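Local coordinates for protein VirX1 (Cyanophage Syn10, PDB 6QGM) that probably halogenates, and in particular iodinates, a diverse range of substrates as a viral relative of the flavin-dependent tryptophan halogenases, at residues 135-140 with 155-160. Sequence-based numbering, arbitrary orientation.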
ATOM      1  N   ASN B 135     -15.906  24.672  -6.123  1.00 47.05           N
ATOM      2  CA  ASN B 135     -16.928  24.097  -7.035  1.00 45.66           C
ATOM      3  C   ASN B 135     -18.013  25.149  -7.263  1.00 45.90           C
ATOM      4  O   ASN B 135     -18.597  25.642  -6.289  1.00 45.71           O
ATOM      5  CB  ASN B 135     -17.470  22.769  -6.503  1.00 45.44           C
ATOM      6  CG  ASN B 135     -18.514  22.179  -7.412  1.00 45.58           C
ATOM      7  OD1 ASN B 135     -19.381  22.914  -7.887  1.00 47.11           O
ATOM      8  ND2 ASN B 135     -18.441  20.865  -7.646  1.00 43.37           N
ATOM      9  N   SER B 136     -18.254  25.485  -8.526  1.00 48.45           N
ATOM     10  CA  SER B 136     -19.199  26.545  -8.957  1.00 49.52           C
ATOM     11  C   SER B 136     -20.591  25.932  -9.132  1.00 49.37           C
ATOM     12  O   SER B 136     -21.579  26.682  -9.101  1.00 49.60           O
ATOM     13  CB  SER B 136     -18.702  27.235 -10.218  1.00 50.44           C
ATOM     14  OG  SER B 136     -17.395  27.778 -10.025  1.00 47.08           O
ATOM     15  N   ASN B 137     -20.662  24.609  -9.290  1.00 49.94           N
ATOM     16  CA  ASN B 137     -21.944  23.866  -9.280  1.00 50.23           C
ATOM     17  C   ASN B 137     -22.687  24.293  -8.011  1.00 48.32           C
ATOM     18  O   ASN B 137     -23.910  24.442  -8.075  1.00 49.37           O
ATOM     19  CB  ASN B 137     -21.726  22.354  -9.401  1.00 50.77           C
ATOM     20  CG  ASN B 137     -22.926  21.615  -9.950  1.00 51.92           C
ATOM     21  OD1 ASN B 137     -23.944  22.234 -10.276  1.00 54.56           O
ATOM     22  ND2 ASN B 137     -22.818  20.300 -10.064  1.00 50.64           N
ATOM     23  N   THR B 138     -21.950  24.524  -6.923  1.00 48.30           N
ATOM     24  CA  THR B 138     -22.437  25.048  -5.612  1.00 50.10           C
ATOM     25  C   THR B 138     -23.409  26.222  -5.803  1.00 51.98           C
ATOM     26  O   THR B 138     -24.439  26.245  -5.117  1.00 50.57           O
ATOM     27  CB  THR B 138     -21.259  25.496  -4.736  1.00 48.78           C
ATOM     28  OG1 THR B 138     -20.311  24.426  -4.727  1.00 46.06           O
ATOM     29  CG2 THR B 138     -21.667  25.870  -3.325  1.00 48.75           C
ATOM     30  N   TYR B 139     -23.093  27.164  -6.688  1.00 54.67           N
ATOM     31  CA  TYR B 139     -23.903  28.388  -6.937  1.00 57.65           C
ATOM     32  C   TYR B 139     -25.259  28.029  -7.550  1.00 59.15           C
ATOM     33  O   TYR B 139     -26.265  28.652  -7.156  1.00 63.63           O
ATOM     34  CB  TYR B 139     -23.170  29.356  -7.867  1.00 59.01           C
ATOM     35  CG  TYR B 139     -21.879  29.900  -7.313  1.00 59.17           C
ATOM     36  CD1 TYR B 139     -21.887  30.893  -6.354  1.00 61.04           C
ATOM     37  CD2 TYR B 139     -20.654  29.453  -7.768  1.00 58.47           C
ATOM     38  CE1 TYR B 139     -20.710  31.393  -5.833  1.00 62.53           C
ATOM     39  CE2 TYR B 139     -19.469  29.969  -7.282  1.00 60.97           C
ATOM     40  CZ  TYR B 139     -19.494  30.953  -6.313  1.00 62.17           C
ATOM     41  OH  TYR B 139     -18.335  31.470  -5.806  1.00 64.33           O
ATOM     42  N   LEU B 140     -25.287  27.093  -8.507  1.00 56.72           N
ATOM     43  CA  LEU B 140     -26.538  26.597  -9.144  1.00 55.43           C
ATOM     44  C   LEU B 140     -27.428  26.012  -8.037  1.00 53.28           C
ATOM     45  O   LEU B 140     -28.614  26.392  -7.943  1.00 55.30           O
ATOM     46  CB  LEU B 140     -26.207  25.532 -10.193  1.00 55.26           C
ATOM     47  CG  LEU B 140     -25.357  25.998 -11.376  1.00 57.64           C
ATOM     48  CD1 LEU B 140     -25.089  24.849 -12.360  1.00 59.24           C
ATOM     49  CD2 LEU B 140     -26.004  27.193 -12.083  1.00 58.43           C
ATOM     50  N   PRO B 155     -17.531  27.883 -14.136  1.00 71.03           N
ATOM     51  CA  PRO B 155     -16.253  27.185 -14.272  1.00 71.65           C
ATOM     52  C   PRO B 155     -16.311  25.713 -13.856  1.00 70.44           C
ATOM     53  O   PRO B 155     -16.866  25.442 -12.814  1.00 70.92           O
ATOM     54  CB  PRO B 155     -15.317  27.929 -13.317  1.00 72.76           C
ATOM     55  CG  PRO B 155     -15.949  29.292 -13.137  1.00 72.67           C
ATOM     56  CD  PRO B 155     -17.440  29.045 -13.243  1.00 71.74           C
ATOM     57  N   ASN B 156     -15.763  24.824 -14.689  1.00 69.94           N
ATOM     58  CA  ASN B 156     -15.478  23.405 -14.336  1.00 68.41           C
ATOM     59  C   ASN B 156     -16.775  22.639 -14.053  1.00 63.95           C
ATOM     60  O   ASN B 156     -16.732  21.666 -13.289  1.00 64.98           O
ATOM     61  CB  ASN B 156     -14.504  23.314 -13.152  1.00 69.69           C
ATOM     62  CG  ASN B 156     -13.057  23.195 -13.601  1.00 72.64           C
ATOM     63  OD1 ASN B 156     -12.173  23.916 -13.122  1.00 74.98           O
ATOM     64  ND2 ASN B 156     -12.807  22.300 -14.544  1.00 72.14           N
ATOM     65  N   PHE B 157     -17.882  23.039 -14.686  1.00 62.38           N
ATOM     66  CA  PHE B 157     -19.212  22.385 -14.601  1.00 60.55           C
ATOM     67  C   PHE B 157     -19.596  21.860 -15.982  1.00 62.89           C
ATOM     68  O   PHE B 157     -19.588  22.643 -16.948  1.00 63.06           O
ATOM     69  CB  PHE B 157     -20.269  23.377 -14.122  1.00 60.22           C
ATOM     70  CG  PHE B 157     -21.691  22.879 -14.213  1.00 60.45           C
ATOM     71  CD1 PHE B 157     -22.136  21.837 -13.398  1.00 60.71           C
ATOM     72  CD2 PHE B 157     -22.579  23.459 -15.107  1.00 60.58           C
ATOM     73  CE1 PHE B 157     -23.447  21.379 -13.487  1.00 60.73           C
ATOM     74  CE2 PHE B 157     -23.885  23.004 -15.179  1.00 61.14           C
ATOM     75  CZ  PHE B 157     -24.322  21.969 -14.378  1.00 60.49           C
ATOM     76  N   ASN B 158     -19.939  20.571 -16.048  1.00 64.61           N
ATOM     77  CA  ASN B 158     -20.342  19.854 -17.286  1.00 66.22           C
ATOM     78  C   ASN B 158     -21.775  19.344 -17.072  1.00 65.10           C
ATOM     79  O   ASN B 158     -21.934  18.358 -16.356  1.00 66.44           O
ATOM     80  CB  ASN B 158     -19.314  18.770 -17.607  1.00 66.85           C
ATOM     81  CG  ASN B 158     -19.720  17.804 -18.704  1.00 69.63           C
ATOM     82  OD1 ASN B 158     -20.903  17.609 -19.006  1.00 71.75           O
ATOM     83  ND2 ASN B 158     -18.719  17.186 -19.297  1.00 72.60           N
ATOM     84  N   PHE B 159     -22.771  20.014 -17.656  1.00 65.10           N
ATOM     85  CA  PHE B 159     -24.217  19.772 -17.415  1.00 62.85           C
ATOM     86  C   PHE B 159     -24.519  18.263 -17.450  1.00 63.15           C
ATOM     87  O   PHE B 159     -25.080  17.762 -16.461  1.00 60.37           O
ATOM     88  CB  PHE B 159     -25.070  20.578 -18.404  1.00 62.23           C
ATOM     89  CG  PHE B 159     -26.540  20.270 -18.282  1.00 62.55           C
ATOM     90  CD1 PHE B 159     -27.288  20.805 -17.243  1.00 62.91           C
ATOM     91  CD2 PHE B 159     -27.171  19.427 -19.180  1.00 64.09           C
ATOM     92  CE1 PHE B 159     -28.638  20.516 -17.109  1.00 62.41           C
ATOM     93  CE2 PHE B 159     -28.511  19.127 -19.034  1.00 64.55           C
ATOM     94  CZ  PHE B 159     -29.244  19.674 -18.002  1.00 63.24           C
ATOM     95  N   ASP B 160     -24.155  17.573 -18.534  1.00 64.87           N
ATOM     96  CA  ASP B 160     -24.433  16.123 -18.749  1.00 65.57           C
ATOM     97  C   ASP B 160     -24.002  15.280 -17.539  1.00 64.44           C
ATOM     98  O   ASP B 160     -24.807  14.441 -17.086  1.00 62.80           O
ATOM     99  CB  ASP B 160     -23.738  15.579 -19.999  1.00 66.95           C
ATOM    100  CG  ASP B 160     -24.636  15.587 -21.228  1.00 71.05           C
ATOM    101  OD1 ASP B 160     -25.464  16.536 -21.345  1.00 71.16           O
ATOM    102  OD2 ASP B 160     -24.543  14.613 -22.034  1.00 74.40           O
TER
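L140 and N137, one helical turn apart, both reach the ring of F157. L140 CD1 lies 3.7 Å from the centroid of the F157 ring and 19° off its normal, which meets the geometry of a CH-pi contact over the face; the methyl sits toward the CE2 and CZ rim. F159 N, two residues on, lies above the opposite face, also offset toward the rim, so the L140 methyl and the backbone at F159 lie on opposite faces of the ring. F157 CG stands anti to the backbone N (chi1 171°), which swings the ring toward the helix.

The amide of N137 meets the same ring obliquely, with OD1 3.4 Å from F157 CE1 and the two planes 47° apart. Its polar ends are engaged elsewhere: OD1 accepts from N77, while ND2 donates to the carbonyls of F96 and D162. These bonds fix the rotation of the amide beside the ring and tie the helix to the chain around it.

A separate van der Waals contact sets S136 OG 3.5 Å from P155 CD. No hydrogen bond crosses between the segments, and 226 Å² is buried in total.

Within 135-140, T138 OG1 donates to N135 O over 2.6 Å, from above the carbonyl plane, bracing the turn into the helix. The contact thus packs an aromatic loop residue against the first turn of a short helix, joining two ends of the 141-154 connection within the tryptophan halogenase family region.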